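Local coordinates for protein BauA (Acinetobacter baumannii, PDB 6HCP) that probably takes up ferric preacinetobactin, an iron-laden siderophore, across the outer membrane as a TonB-dependent receptor, at residues Phe57-Phe62 / Leu471-Asp476; Thr370-Thr375 / Leu418-Phe423; Leu442-Val447 / Ala460-Thr465. All blocks are in the same frame, centred on the assembly; numbering follows the deposited sequence. Where two conformers were deposited one is given.

Contact 1 (Phe57-Phe62 / Leu471-Asp476)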
loop_
_atom_site.group_PDB
_atom_site.type_symbol
_atom_site.label_atom_id
_atom_site.label_comp_id
_atom_site.label_asym_id
_atom_site.label_seq_id
_atom_site.Cartn_x
_atom_site.Cartn_y
_atom_site.Cartn_z
ATOM N N PHE A 57 21.603 13.190 32.963
ATOM C CA PHE A 57 20.604 14.079 32.349
ATOM C C PHE A 57 20.413 15.379 33.146
ATOM O O PHE A 57 20.616 16.501 32.620
ATOM C CB PHE A 57 19.297 13.289 32.177
ATOM C CG PHE A 57 18.135 14.084 31.637
ATOM C CD1 PHE A 57 18.131 14.542 30.326
ATOM C CD2 PHE A 57 17.014 14.315 32.416
ATOM C CE1 PHE A 57 17.036 15.229 29.820
ATOM C CE2 PHE A 57 15.936 15.033 31.920
ATOM C CZ PHE A 57 15.939 15.471 30.615
ATOM N N LEU A 58 20.001 15.268 34.415
ATOM C CA LEU A 58 19.624 16.450 35.196
ATOM C C LEU A 58 20.846 17.243 35.685
ATOM O O LEU A 58 20.686 18.335 36.255
ATOM C CB LEU A 58 18.795 16.030 36.410
ATOM C CG LEU A 58 17.373 15.585 36.103
ATOM C CD1 LEU A 58 16.700 15.119 37.394
ATOM C CD2 LEU A 58 16.590 16.703 35.443
ATOM N N ASP A 59 22.040 16.695 35.498
ATOM C CA ASP A 59 23.274 17.384 35.919
ATOM C C ASP A 59 24.012 17.991 34.713
ATOM O O ASP A 59 25.143 18.430 34.848
ATOM C CB ASP A 59 24.223 16.417 36.613
ATOM C CG ASP A 59 23.698 15.879 37.931
ATOM O OD1 ASP A 59 22.910 16.592 38.567
ATOM O OD2 ASP A 59 24.060 14.731 38.276
ATOM N N THR A 60 23.423 17.901 33.517
ATOM C CA THR A 60 24.125 18.287 32.284
ATOM C C THR A 60 23.540 19.591 31.754
ATOM O O THR A 60 22.371 19.629 31.345
ATOM C CB THR A 60 24.013 17.192 31.226
ATOM O OG1 THR A 60 24.593 15.985 31.721
ATOM C CG2 THR A 60 24.713 17.566 29.935
ATOM N N PRO A 61 24.318 20.698 31.743
ATOM C CA PRO A 61 23.815 21.994 31.283
ATOM C C PRO A 61 23.965 22.149 29.763
ATOM O O PRO A 61 24.366 23.200 29.264
ATOM C CB PRO A 61 24.703 22.984 32.028
ATOM C CG PRO A 61 26.031 22.264 32.097
ATOM C CD PRO A 61 25.703 20.787 32.237
ATOM N N PHE A 62 23.539 21.102 29.060
ATOM C CA PHE A 62 23.509 21.012 27.604
ATOM C C PHE A 62 22.322 20.120 27.247
ATOM O O PHE A 62 21.866 19.350 28.109
ATOM C CB PHE A 62 24.795 20.378 27.067
ATOM C CG PHE A 62 26.051 21.153 27.354
ATOM C CD1 PHE A 62 26.404 22.242 26.577
ATOM C CD2 PHE A 62 26.844 20.832 28.440
ATOM C CE1 PHE A 62 27.500 23.017 26.915
ATOM C CE2 PHE A 62 27.949 21.594 28.760
ATOM C CZ PHE A 62 28.275 22.682 27.998
ATOM N N LEU A 471 24.211 25.202 36.102
ATOM C CA LEU A 471 23.070 24.351 36.308
ATOM C C LEU A 471 22.562 24.486 37.753
ATOM O O LEU A 471 23.348 24.431 38.684
ATOM C CB LEU A 471 23.465 22.912 36.009
ATOM C CG LEU A 471 22.282 21.952 36.093
ATOM C CD1 LEU A 471 22.235 21.028 34.904
ATOM C CD2 LEU A 471 22.301 21.190 37.409
ATOM N N ILE A 472 21.253 24.712 37.892
ATOM C CA ILE A 472 20.582 24.788 39.178
ATOM C C ILE A 472 19.539 23.664 39.263
ATOM O O ILE A 472 18.634 23.567 38.429
ATOM C CB ILE A 472 19.945 26.166 39.383
ATOM C CG1 ILE A 472 20.989 27.287 39.348
ATOM C CG2 ILE A 472 19.134 26.172 40.681
ATOM C CD1 ILE A 472 20.391 28.668 39.212
ATOM N N LYS A 473 19.709 22.799 40.263
ATOM C CA LYS A 473 18.726 21.776 40.585
ATOM C C LYS A 473 17.646 22.398 41.465
ATOM O O LYS A 473 17.814 22.488 42.660
ATOM C CB LYS A 473 19.413 20.590 41.260
ATOM C CG LYS A 473 20.481 19.909 40.419
ATOM C CD LYS A 473 21.254 18.825 41.126
ATOM C CE LYS A 473 20.502 17.513 41.228
ATOM N NZ LYS A 473 20.521 16.765 39.950
ATOM N N ALA A 474 16.585 22.900 40.836
ATOM C CA ALA A 474 15.490 23.551 41.532
ATOM C C ALA A 474 14.813 22.549 42.475
ATOM O O ALA A 474 14.452 22.905 43.590
ATOM C CB ALA A 474 14.512 24.145 40.556
ATOM N N THR A 475 14.691 21.296 42.022
ATOM C CA THR A 475 14.309 20.160 42.857
ATOM C C THR A 475 15.140 18.957 42.421
ATOM O O THR A 475 15.948 19.068 41.512
ATOM C CB THR A 475 12.812 19.850 42.735
ATOM O OG1 THR A 475 12.581 19.291 41.440
ATOM C CG2 THR A 475 11.931 21.061 42.937
ATOM N N ASP A 476 14.859 17.801 43.027
ATOM C CA ASP A 476 15.459 16.525 42.664
ATOM C C ASP A 476 15.040 16.112 41.245
ATOM O O ASP A 476 15.665 15.234 40.645
ATOM C CB ASP A 476 15.063 15.434 43.663
ATOM C CG ASP A 476 15.493 15.738 45.084
ATOM O OD1 ASP A 476 16.628 16.235 45.253
ATOM O OD2 ASP A 476 14.679 15.508 46.004
#

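Contact 2 (Thr370-Thr375 / Leu418-Phe423). With EDO (1,2-ethanediol), chain N; EDO (1,2-ethanediol), chain L.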
loop_
_atom_site.group_PDB
_atom_site.type_symbol
_atom_site.label_atom_id
_atom_site.label_comp_id
_atom_site.label_asym_id
_atom_site.label_seq_id
_atom_site.Cartn_x
_atom_site.Cartn_y
_atom_site.Cartn_z
ATOM N N THR A 370 45.129 17.200 23.217
ATOM C CA THR A 370 44.634 16.397 22.093
ATOM C C THR A 370 45.515 16.646 20.871
ATOM O O THR A 370 46.099 17.728 20.720
ATOM C CB THR A 370 43.162 16.701 21.765
ATOM O OG1 THR A 370 43.045 17.956 21.085
ATOM C CG2 THR A 370 42.284 16.711 22.991
ATOM N N TYR A 371 45.527 15.656 19.979
ATOM C CA TYR A 371 46.256 15.696 18.717
ATOM C C TYR A 371 45.430 14.952 17.656
ATOM O O TYR A 371 44.877 13.890 17.915
ATOM C CB TYR A 371 47.648 15.072 18.864
ATOM C CG TYR A 371 48.461 15.631 20.009
ATOM C CD1 TYR A 371 49.299 16.725 19.822
ATOM C CD2 TYR A 371 48.341 15.126 21.302
ATOM C CE1 TYR A 371 50.023 17.274 20.870
ATOM C CE2 TYR A 371 49.053 15.669 22.365
ATOM C CZ TYR A 371 49.893 16.749 22.146
ATOM O OH TYR A 371 50.609 17.293 23.170
ATOM N N TYR A 372 45.447 15.483 16.437
ATOM C CA TYR A 372 44.903 14.792 15.258
ATOM C C TYR A 372 45.775 15.127 14.049
ATOM O O TYR A 372 46.197 16.256 13.874
ATOM C CB TYR A 372 43.450 15.195 14.997
ATOM C CG TYR A 372 42.928 14.791 13.642
ATOM C CD1 TYR A 372 43.130 15.590 12.528
ATOM C CD2 TYR A 372 42.277 13.582 13.462
ATOM C CE1 TYR A 372 42.644 15.231 11.280
ATOM C CE2 TYR A 372 41.806 13.198 12.217
ATOM C CZ TYR A 372 41.942 14.044 11.135
ATOM O OH TYR A 372 41.465 13.677 9.910
ATOM N N ASN A 373 46.107 14.102 13.264
ATOM C CA ASN A 373 46.849 14.296 12.026
ATOM C C ASN A 373 46.255 13.377 10.961
ATOM O O ASN A 373 45.946 12.225 11.246
ATOM C CB ASN A 373 48.350 14.023 12.187
ATOM C CG ASN A 373 49.122 14.228 10.898
ATOM O OD1 ASN A 373 49.375 15.359 10.485
ATOM N ND2 ASN A 373 49.409 13.144 10.197
ATOM N N HIS A 374 46.141 13.884 9.735
ATOM C CA HIS A 374 45.871 13.003 8.604
ATOM C C HIS A 374 46.756 13.381 7.424
ATOM O O HIS A 374 47.182 14.525 7.280
ATOM C CB HIS A 374 44.367 12.948 8.261
ATOM C CG HIS A 374 43.825 14.051 7.421
ATOM N ND1 HIS A 374 42.644 14.691 7.757
ATOM C CD2 HIS A 374 44.162 14.499 6.189
ATOM C CE1 HIS A 374 42.319 15.530 6.786
ATOM N NE2 HIS A 374 43.232 15.421 5.800
ATOM N N THR A 375 47.029 12.368 6.598
ATOM C CA THR A 375 47.603 12.534 5.294
ATOM C C THR A 375 46.642 11.921 4.280
ATOM O O THR A 375 46.013 10.910 4.575
ATOM C CB THR A 375 48.987 11.873 5.208
ATOM O OG1 THR A 375 48.818 10.468 5.395
ATOM C CG2 THR A 375 49.945 12.409 6.248
ATOM N N LEU A 418 46.348 17.550 7.262
ATOM C CA LEU A 418 45.702 18.338 8.262
ATOM C C LEU A 418 46.241 17.905 9.624
ATOM O O LEU A 418 46.384 16.710 9.917
ATOM C CB LEU A 418 44.191 18.112 8.202
ATOM C CG LEU A 418 43.362 18.940 9.190
ATOM C CD1 LEU A 418 43.552 20.420 8.944
ATOM C CD2 LEU A 418 41.876 18.575 9.069
ATOM N N SER A 419 46.586 18.899 10.439
ATOM C CA SER A 419 47.116 18.679 11.777
ATOM C C SER A 419 46.414 19.626 12.745
ATOM O O SER A 419 46.275 20.821 12.451
ATOM C CB SER A 419 48.609 18.900 11.814
ATOM O OG SER A 419 49.276 17.920 11.050
ATOM N N THR A 420 45.978 19.087 13.888
ATOM C CA THR A 420 45.358 19.899 14.933
ATOM C C THR A 420 45.871 19.442 16.293
ATOM O O THR A 420 46.274 18.284 16.486
ATOM C CB THR A 420 43.824 19.820 14.933
ATOM O OG1 THR A 420 43.422 18.504 15.322
ATOM C CG2 THR A 420 43.200 20.142 13.600
ATOM N N SER A 421 45.973 20.398 17.217
ATOM C CA SER A 421 46.331 20.054 18.586
ATOM C C SER A 421 45.623 21.029 19.529
ATOM O O SER A 421 45.224 22.127 19.106
ATOM C CB SER A 421 47.811 20.088 18.768
ATOM O OG SER A 421 48.248 21.432 18.703
ATOM N N SER A 422 45.354 20.582 20.758
ATOM C CA SER A 422 44.738 21.474 21.728
ATOM C C SER A 422 45.200 21.135 23.149
ATOM O O SER A 422 45.679 20.028 23.428
ATOM C CB SER A 422 43.227 21.457 21.626
ATOM O OG SER A 422 42.674 20.322 22.271
ATOM N N PHE A 423 44.966 22.100 24.038
ATOM C CA PHE A 423 45.174 21.934 25.458
ATOM C C PHE A 423 43.971 22.591 26.114
ATOM O O PHE A 423 43.593 23.713 25.766
ATOM C CB PHE A 423 46.545 22.486 25.890
ATOM C CG PHE A 423 47.696 21.994 25.026
ATOM C CD1 PHE A 423 47.830 22.416 23.704
ATOM C CD2 PHE A 423 48.577 21.021 25.483
ATOM C CE1 PHE A 423 48.815 21.890 22.870
ATOM C CE2 PHE A 423 49.590 20.530 24.663
ATOM C CZ PHE A 423 49.657 20.909 23.342
HETATM C C1 EDO N . 49.147 22.251 14.174
HETATM O O1 EDO N . 50.458 21.973 13.695
HETATM C C2 EDO N . 48.807 21.158 15.169
HETATM O O2 EDO N . 49.877 21.035 16.111
HETATM C C1 EDO L . 47.492 7.492 1.412
HETATM O O1 EDO L . 47.661 6.562 2.484
HETATM C C2 EDO L . 47.329 8.871 2.026
HETATM O O2 EDO L . 48.338 9.109 3.014
HETATM O O HOH W 1 43.262 18.301 18.342
#

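Contact 3 (Leu442-Val447 / Ala460-Thr465). With EDO (1,2-ethanediol), chain Y.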
loop_
_atom_site.group_PDB
_atom_site.type_symbol
_atom_site.label_atom_id
_atom_site.label_comp_id
_atom_site.label_asym_id
_atom_site.label_seq_id
_atom_site.Cartn_x
_atom_site.Cartn_y
_atom_site.Cartn_z
ATOM N N LEU A 442 38.745 26.795 29.528
ATOM C CA LEU A 442 39.198 27.277 28.251
ATOM C C LEU A 442 40.004 26.197 27.544
ATOM O O LEU A 442 40.474 25.251 28.166
ATOM C CB LEU A 442 39.991 28.570 28.461
ATOM C CG LEU A 442 41.393 28.427 29.024
ATOM C CD1 LEU A 442 42.366 27.948 27.962
ATOM C CD2 LEU A 442 41.848 29.773 29.582
ATOM N N ARG A 443 40.111 26.353 26.213
ATOM C CA ARG A 443 40.904 25.489 25.389
ATOM C C ARG A 443 41.663 26.332 24.356
ATOM O O ARG A 443 41.132 27.259 23.784
ATOM C CB ARG A 443 40.028 24.434 24.713
ATOM C CG ARG A 443 40.777 23.514 23.766
ATOM C CD ARG A 443 39.920 22.374 23.201
ATOM N NE ARG A 443 39.310 21.547 24.228
ATOM C CZ ARG A 443 39.960 20.709 25.025
ATOM N NH1 ARG A 443 41.195 20.325 24.715
ATOM N NH2 ARG A 443 39.353 20.257 26.122
ATOM N N HIS A 444 42.923 25.967 24.145
ATOM C CA HIS A 444 43.754 26.603 23.154
ATOM C C HIS A 444 43.954 25.590 22.033
ATOM O O HIS A 444 44.383 24.471 22.270
ATOM C CB HIS A 444 45.105 27.059 23.750
ATOM C CG HIS A 444 45.948 27.823 22.779
ATOM N ND1 HIS A 444 45.664 29.132 22.446
ATOM C CD2 HIS A 444 47.060 27.479 22.085
ATOM C CE1 HIS A 444 46.513 29.533 21.517
ATOM N NE2 HIS A 444 47.405 28.566 21.316
ATOM N N GLN A 445 43.588 26.004 20.822
ATOM C CA GLN A 445 43.473 25.117 19.662
ATOM C C GLN A 445 44.424 25.611 18.562
ATOM O O GLN A 445 44.410 26.791 18.237
ATOM C CB GLN A 445 42.034 25.147 19.145
ATOM C CG GLN A 445 41.809 24.293 17.900
ATOM C CD GLN A 445 41.669 22.837 18.257
ATOM O OE1 GLN A 445 40.863 22.454 19.110
ATOM N NE2 GLN A 445 42.458 22.010 17.607
ATOM N N THR A 446 45.159 24.683 17.955
ATOM C CA THR A 446 45.984 24.976 16.808
ATOM C C THR A 446 45.562 24.105 15.618
ATOM O O THR A 446 45.193 22.966 15.795
ATOM C CB THR A 446 47.476 24.801 17.141
ATOM O OG1 THR A 446 47.761 25.641 18.264
ATOM C CG2 THR A 446 48.383 25.223 16.005
ATOM N N VAL A 447 45.799 24.604 14.400
ATOM C CA VAL A 447 45.506 23.859 13.174
ATOM C C VAL A 447 46.476 24.292 12.071
ATOM O O VAL A 447 46.804 25.480 11.935
ATOM C CB VAL A 447 44.051 24.072 12.735
ATOM C CG1 VAL A 447 43.747 25.526 12.489
ATOM C CG2 VAL A 447 43.699 23.245 11.514
ATOM N N ALA A 460 50.598 27.338 10.494
ATOM C CA ALA A 460 49.701 27.017 11.631
ATOM C C ALA A 460 49.061 28.295 12.156
ATOM O O ALA A 460 49.658 29.366 12.108
ATOM C CB ALA A 460 50.465 26.315 12.727
ATOM N N LYS A 461 47.819 28.170 12.622
ATOM C CA LYS A 461 47.103 29.256 13.253
ATOM C C LYS A 461 46.441 28.706 14.522
ATOM O O LYS A 461 46.207 27.507 14.634
ATOM C CB LYS A 461 46.055 29.869 12.314
ATOM C CG LYS A 461 46.616 30.531 11.061
ATOM C CD LYS A 461 47.470 31.760 11.332
ATOM C CE LYS A 461 48.248 32.171 10.098
ATOM N NZ LYS A 461 49.062 33.378 10.338
ATOM N N SER A 462 46.094 29.600 15.446
ATOM C CA SER A 462 45.620 29.196 16.772
ATOM C C SER A 462 44.458 30.093 17.167
ATOM O O SER A 462 44.346 31.258 16.713
ATOM C CB SER A 462 46.725 29.272 17.820
ATOM O OG SER A 462 47.771 28.377 17.500
ATOM N N ALA A 463 43.685 29.603 18.138
ATOM C CA ALA A 463 42.700 30.388 18.820
ATOM C C ALA A 463 42.503 29.838 20.233
ATOM O O ALA A 463 42.742 28.656 20.486
ATOM C CB ALA A 463 41.406 30.377 18.053
ATOM N N THR A 464 41.930 30.684 21.086
ATOM C CA THR A 464 41.606 30.320 22.459
ATOM C C THR A 464 40.106 30.499 22.664
ATOM O O THR A 464 39.563 31.540 22.303
ATOM C CB THR A 464 42.379 31.183 23.470
ATOM O OG1 THR A 464 43.766 31.106 23.149
ATOM C CG2 THR A 464 42.176 30.720 24.892
ATOM N N THR A 465 39.455 29.429 23.166
ATOM C CA THR A 465 38.026 29.350 23.252
ATOM C C THR A 465 37.616 29.114 24.705
ATOM O O THR A 465 37.985 28.119 25.311
ATOM C CB THR A 465 37.482 28.284 22.286
ATOM O OG1 THR A 465 36.067 28.404 22.301
ATOM C CG2 THR A 465 37.908 26.869 22.608
HETATM C C1 EDO Y . 50.810 34.479 7.107
HETATM O O1 EDO Y . 51.141 33.959 8.387
HETATM C C2 EDO Y . 49.625 33.662 6.652
HETATM O O2 EDO Y . 48.401 34.335 7.120
HETATM O O HOH W 2 49.485 28.891 19.660
#

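Contact 1 (Phe57-Phe62 / Leu471-Asp476)
Pro-61 and Leu-471 are where the two backbones run closest, their CA atoms 5.6 Å apart; the 3-10 turn of residues 57-59, which precedes the proline in the chain, stands farther off, with Leu-58 CA and Lys-473 CA 7.6 Å apart. The backbone of 57-62 folds over the side chain of Leu-471 instead of pairing with its strand. CG of Leu-471 lies opposite the backbone N (chi1 -175°), which directs both CD1 and CD2 at the carbonyl O of Leu-58: CD1 of Leu-471 sits 3.4 Å from Leu-58 O and also meets the main chain of Asp-59 and Thr-60. Nearer the backbone, the CB atoms of Leu-471 and Pro-61 meet at 4.2 Å, beside the inverse gamma turn centred on the proline.

The polar link is a salt bridge. Lys-473 bends at chi3 and chi4, curling its ammonium back so that NZ reaches OD1 of Asp-59 at 2.8 Å, on the syn side of the carboxylate and 23° out of its plane.

This is a plug-to-barrel contact: the loop between strands 54-56 and 64-68 lies against the end of strand 461-473. Neighbouring barrel strands add to the hold, Ser-479 and Asn-483 of strand 478-489 bonding to the carbonyls of Leu-58 and Pro-61, and Lys-518 of strand 508-520 gathering those of Phe-57, Thr-60 and Phe-62.

Contact 2 (Thr370-Thr375 / Leu418-Phe423)
His-374 lays one face of its imidazole over CB of Leu-418, which stands 3.7 Å from the ring centroid and 19° off the normal, a CH-pi contact displaced toward the CE1-NE2 side. The ring gets there because CG of His-374 is wedged between its own backbone N and carbonyl carbon (chi1 82°), and ND1 is then tied by a 2.7 Å hydrogen bond to the hydroxyl OH of Tyr-372, two residues back on the same strand. The side chains of Tyr-372 and Leu-418 cross at about a right angle, with CE1 of Tyr-372 4.1 Å from CD2 of Leu-418, while CB of Tyr-372 presses on OG1 of Thr-420.

Beneath these side chains, 370-375 and 418-423 are adjacent antiparallel strands of the transmembrane beta-barrel of a TonB-dependent receptor, their directions 177° apart. Hydrogen-bonded pairs at Thr-370/Ser-422, Tyr-372/Thr-420 and His-374/Leu-418 alternate with non-hydrogen-bonded ones, so the side chains of the hydrogen-bonded pairs share one face of the wall. That face looks inward, where Pro-153 touches Tyr-372 and Met-151 touches Thr-420.

Further along it, OG1 of Thr-370 and OG of Ser-422 join in a 2.7 Å hydrogen bond, and Arg-443 gives Ser-422 OG a second partner from the next strand. A water bridges Thr-370 OG1 to Thr-420 OG1. On the other face Tyr-371 leans obliquely against Phe-423, its OH 3.7 Å from CE2 of the phenyl ring, near a bound detergent molecule; CD1 of the tyrosine rests 3.8 Å from CB of Ser-421.

Contact 3 (Leu442-Val447 / Ala460-Thr465)
The imidazole of His-444 is held in its own plane at two corners: ND1 meets OG1 of Thr-464 at 2.8 Å, and NE2 is hydrogen-bonded to a water that also bonds to OG of Ser-462. With both ring nitrogens engaged, rotation about the CB-CG bond should be restrained. CB of Ser-462 comes in obliquely, 3.6 Å from NE2 of His-444. With chi1 at -175° the ring extends away from its own backbone N and reaches the partner strand.

Next along this face, OG1 of Thr-446 and OG of Ser-462 share a 2.8 Å hydrogen bond, so Ser-462 OG joins the threonine to the water. Leu-442 CD1 touches CG2 of Thr-464 at the other end.

The backbones form an antiparallel hairpin, hydrogen-bonded at Arg-443/Thr-465, Gln-445/Ala-463 and Val-447/Lys-461. On the face that carries the side chains of these pairs, CB of Arg-443 packs against CG2 of Thr-465 at 3.9 Å, but the guanidinium turns away to Leu-147 O of the plug and Asn-368, with Phe-51 in a cation-pi contact.

Strand 436-451 lies between 412-431 and 461-473 in the barrel wall; beyond 461-473, Glu-486 of strand 478-489 is hydrogen-bonded to the hydroxyl of Thr-465.

Overall arrangement
Contacts 2 and 3 lie on four successive strands of the barrel wall, their centres 11 Å apart: strand 361-381 pairs with 412-431, which pairs with 436-451, which pairs with 461-473. They touch directly, Ser-421 O lying 2.8 Å from Thr-446 N. Contact 1 sits about 30 Å from contact 3, centre to centre, yet uses the far end of the same strand 461-473, where the plug meets the wall; the centres of contacts 1 and 2 are about 33 Å apart. Along the chain contact 2 closes before contact 3 opens, and both are nested within the long loop closed by contact 1. Wall pairings thus build the barrel, while contact 1 ties the N-terminal plug to it.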